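Local coordinates for protein ATP phosphoribosyltransferase (Methanobacterium thermoautotrophicum, PDB 2VD3) that catalyses the condensation of ATP with 5-phosphoribose 1-diphosphate, the first step of histidine biosynthesis, which probably controls the pathway's rate, and is inhibited by histidine, at residues A[72-80]-A[120-128]. Sequence-based numbering, arbitrary orientation.
Sequences GYDLIVERG and TEFPGITEN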
loop_
_atom_site.group_PDB
_atom_site.type_symbol
_atom_site.label_atom_id
_atom_site.label_comp_id
_atom_site.label_asym_id
_atom_site.label_seq_id
_atom_site.Cartn_x
_atom_site.Cartn_y
_atom_site.Cartn_z
ATOM N N GLY A 72 1.164 -11.313 23.064
ATOM C CA GLY A 72 2.517 -11.719 23.408
ATOM C C GLY A 72 2.787 -11.501 24.873
ATOM O O GLY A 72 2.305 -10.537 25.452
ATOM N N TYR A 73 3.561 -12.408 25.468
ATOM C CA TYR A 73 3.929 -12.347 26.882
ATOM C C TYR A 73 4.705 -11.074 27.210
ATOM O O TYR A 73 4.506 -10.482 28.266
ATOM C CB TYR A 73 4.740 -13.589 27.264
ATOM C CG TYR A 73 5.119 -13.676 28.727
ATOM C CD1 TYR A 73 4.145 -13.796 29.720
ATOM C CD2 TYR A 73 6.454 -13.658 29.117
ATOM C CE1 TYR A 73 4.498 -13.888 31.063
ATOM C CE2 TYR A 73 6.816 -13.742 30.460
ATOM C CZ TYR A 73 5.835 -13.860 31.423
ATOM O OH TYR A 73 6.194 -13.934 32.751
ATOM N N ASP A 74 5.586 -10.653 26.301
ATOM C CA ASP A 74 6.328 -9.409 26.483
ATOM C C ASP A 74 5.401 -8.217 26.720
ATOM O O ASP A 74 5.647 -7.392 27.601
ATOM C CB ASP A 74 7.267 -9.143 25.303
ATOM C CG ASP A 74 6.579 -9.265 23.937
ATOM O OD1 ASP A 74 7.301 -9.228 22.932
ATOM O OD2 ASP A 74 5.342 -9.401 23.847
ATOM N N LEU A 75 4.330 -8.147 25.942
ATOM C CA LEU A 75 3.378 -7.043 26.028
ATOM C C LEU A 75 2.600 -7.117 27.341
ATOM O O LEU A 75 2.453 -6.112 28.027
ATOM C CB LEU A 75 2.459 -6.999 24.786
ATOM C CG LEU A 75 3.190 -6.888 23.423
ATOM C CD1 LEU A 75 2.250 -7.020 22.232
ATOM C CD2 LEU A 75 4.006 -5.601 23.305
ATOM N N ILE A 76 2.157 -8.321 27.703
ATOM C CA ILE A 76 1.500 -8.571 28.989
ATOM C C ILE A 76 2.401 -8.137 30.146
ATOM O O ILE A 76 1.955 -7.450 31.061
ATOM C CB ILE A 76 1.107 -10.071 29.167
ATOM C CG1 ILE A 76 0.215 -10.546 28.009
ATOM C CG2 ILE A 76 0.424 -10.290 30.507
ATOM C CD1 ILE A 76 -0.075 -12.030 27.999
ATOM N N VAL A 77 3.673 -8.516 30.097
ATOM C CA VAL A 77 4.590 -8.148 31.166
ATOM C C VAL A 77 4.883 -6.650 31.184
ATOM O O VAL A 77 4.877 -6.045 32.259
ATOM C CB VAL A 77 5.891 -8.977 31.134
ATOM C CG1 VAL A 77 6.963 -8.332 32.004
ATOM C CG2 VAL A 77 5.609 -10.392 31.623
ATOM N N GLU A 78 5.112 -6.061 30.005
ATOM C CA GLU A 78 5.440 -4.635 29.900
ATOM C C GLU A 78 4.356 -3.744 30.508
ATOM O O GLU A 78 4.650 -2.823 31.272
ATOM C CB GLU A 78 5.707 -4.237 28.444
ATOM C CG GLU A 78 6.102 -2.767 28.248
ATOM C CD GLU A 78 7.492 -2.424 28.789
ATOM O OE1 GLU A 78 8.304 -3.349 29.029
ATOM O OE2 GLU A 78 7.774 -1.220 28.965
ATOM N N ARG A 79 3.105 -4.035 30.168
ATOM C CA ARG A 79 1.967 -3.325 30.739
ATOM C C ARG A 79 1.743 -3.633 32.203
ATOM O O ARG A 79 1.111 -2.849 32.910
ATOM C CB ARG A 79 0.697 -3.694 29.987
ATOM C CG ARG A 79 0.628 -3.132 28.610
ATOM C CD ARG A 79 0.111 -1.723 28.646
ATOM N NE ARG A 79 -0.554 -1.441 27.386
ATOM C CZ ARG A 79 -1.475 -0.509 27.197
ATOM N NH1 ARG A 79 -1.993 -0.353 25.982
ATOM N NH2 ARG A 79 -1.873 0.262 28.202
ATOM N N GLY A 80 2.229 -4.784 32.653
ATOM C CA GLY A 80 1.964 -5.234 34.014
ATOM C C GLY A 80 0.480 -5.401 34.299
ATOM O O GLY A 80 0.056 -5.293 35.442
ATOM N N THR A 120 15.497 1.150 24.245
ATOM C CA THR A 120 14.575 0.041 24.317
ATOM C C THR A 120 13.200 0.424 23.782
ATOM O O THR A 120 12.872 1.601 23.658
ATOM C CB THR A 120 14.446 -0.476 25.770
ATOM O OG1 THR A 120 13.718 -1.713 25.788
ATOM C CG2 THR A 120 13.741 0.547 26.657
ATOM N N GLU A 121 12.410 -0.584 23.437
ATOM C CA GLU A 121 10.994 -0.366 23.199
ATOM C C GLU A 121 10.224 -0.847 24.416
ATOM O O GLU A 121 9.014 -0.656 24.498
ATOM C CB GLU A 121 10.533 -1.068 21.929
ATOM C CG GLU A 121 11.215 -0.541 20.685
ATOM C CD GLU A 121 10.619 -1.102 19.422
ATOM O OE1 GLU A 121 11.375 -1.719 18.648
ATOM O OE2 GLU A 121 9.399 -0.938 19.209
ATOM N N PHE A 122 10.951 -1.436 25.370
ATOM C CA PHE A 122 10.356 -2.039 26.567
ATOM C C PHE A 122 10.963 -1.481 27.857
ATOM O O PHE A 122 11.637 -2.209 28.585
ATOM C CB PHE A 122 10.499 -3.568 26.520
ATOM C CG PHE A 122 9.801 -4.199 25.352
ATOM C CD1 PHE A 122 10.449 -4.325 24.122
ATOM C CD2 PHE A 122 8.493 -4.650 25.475
ATOM C CE1 PHE A 122 9.800 -4.885 23.033
ATOM C CE2 PHE A 122 7.834 -5.222 24.399
ATOM C CZ PHE A 122 8.487 -5.336 23.169
ATOM N N PRO A 123 10.695 -0.191 28.156
ATOM C CA PRO A 123 11.289 0.448 29.330
ATOM C C PRO A 123 10.887 -0.208 30.648
ATOM O O PRO A 123 11.705 -0.276 31.559
ATOM C CB PRO A 123 10.766 1.886 29.253
ATOM C CG PRO A 123 9.536 1.798 28.413
ATOM C CD PRO A 123 9.816 0.738 27.415
ATOM N N GLY A 124 9.655 -0.700 30.741
ATOM C CA GLY A 124 9.187 -1.370 31.956
ATOM C C GLY A 124 9.999 -2.607 32.293
ATOM O O GLY A 124 10.578 -2.714 33.375
ATOM N N ILE A 125 10.037 -3.541 31.351
ATOM C CA ILE A 125 10.839 -4.755 31.480
ATOM C C ILE A 125 12.311 -4.399 31.687
ATOM O O ILE A 125 12.984 -5.020 32.505
ATOM C CB ILE A 125 10.667 -5.679 30.236
ATOM C CG1 ILE A 125 9.248 -6.264 30.200
ATOM C CG2 ILE A 125 11.734 -6.785 30.200
ATOM C CD1 ILE A 125 8.803 -6.806 28.828
ATOM N N THR A 126 12.796 -3.390 30.963
ATOM C CA THR A 126 14.206 -3.023 31.033
ATOM C C THR A 126 14.577 -2.364 32.372
ATOM O O THR A 126 15.594 -2.731 32.964
ATOM C CB THR A 126 14.687 -2.188 29.796
ATOM O OG1 THR A 126 14.342 -2.870 28.578
ATOM C CG2 THR A 126 16.204 -1.994 29.823
ATOM N N GLU A 127 13.762 -1.417 32.850
ATOM C CA GLU A 127 13.987 -0.831 34.179
ATOM C C GLU A 127 14.021 -1.946 35.204
ATOM O O GLU A 127 14.929 -2.016 36.028
ATOM C CB GLU A 127 12.915 0.196 34.570
ATOM C CG GLU A 127 12.900 1.495 33.743
ATOM C CD GLU A 127 14.024 2.486 34.079
ATOM O OE1 GLU A 127 14.915 2.172 34.907
ATOM O OE2 GLU A 127 14.005 3.600 33.502
ATOM N N ASN A 128 13.033 -2.835 35.116
ATOM C CA ASN A 128 12.882 -3.955 36.042
ATOM C C ASN A 128 14.057 -4.933 36.043
ATOM O O ASN A 128 14.470 -5.399 37.103
ATOM C CB ASN A 128 11.585 -4.705 35.745
ATOM C CG ASN A 128 11.083 -5.480 36.934
ATOM O OD1 ASN A 128 10.608 -4.900 37.912
ATOM N ND2 ASN A 128 11.177 -6.800 36.863
#
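With CG of Glu-78 trans to its own backbone N (chi1 -178°) and the chain bent at chi2 (70°), the carboxylate reaches the N-terminus of helix 123-132, while Phe-122 CG, opposite its carbonyl carbon and beside the backbone N, brings the ring next to it. Both oxygens accept on their syn sides, with both N-H groups somewhat out of the carboxylate plane: Glu-78 OE1 takes Ile-125 N at 2.9 Å in a nearly straight bond (172°), and Glu-78 OE2 takes Gly-124 N at 2.6 Å. OE1 of Glu-78 also lies at the ring edge of Phe-122, the N-cap residue, near its plane and 3.8 Å from Phe-122 CD2; carboxylate and ring planes are steeply inclined. The absence of a side chain at Gly-124 permits this approach, since a CB there would clash with OE2. Apolar contacts border the polar grip: Leu-75 CD2 meets the ring edge 4.0 Å from Phe-122 CE2, and Val-77 CG1 packs 3.6 Å from Ile-125 CG1, the two side chains nearly perpendicular. Ile-125 continues onto Ile-179 of strand 173-188. An alanine in place of Glu-78 would probably leave the Gly-124 and Ile-125 amides without their carboxylate acceptors. A carboxylate facing first-turn N-H groups implies a favourable charge-dipole interaction, probably favouring its ionised form and joining helix 73-79 to the start of helix 123-132.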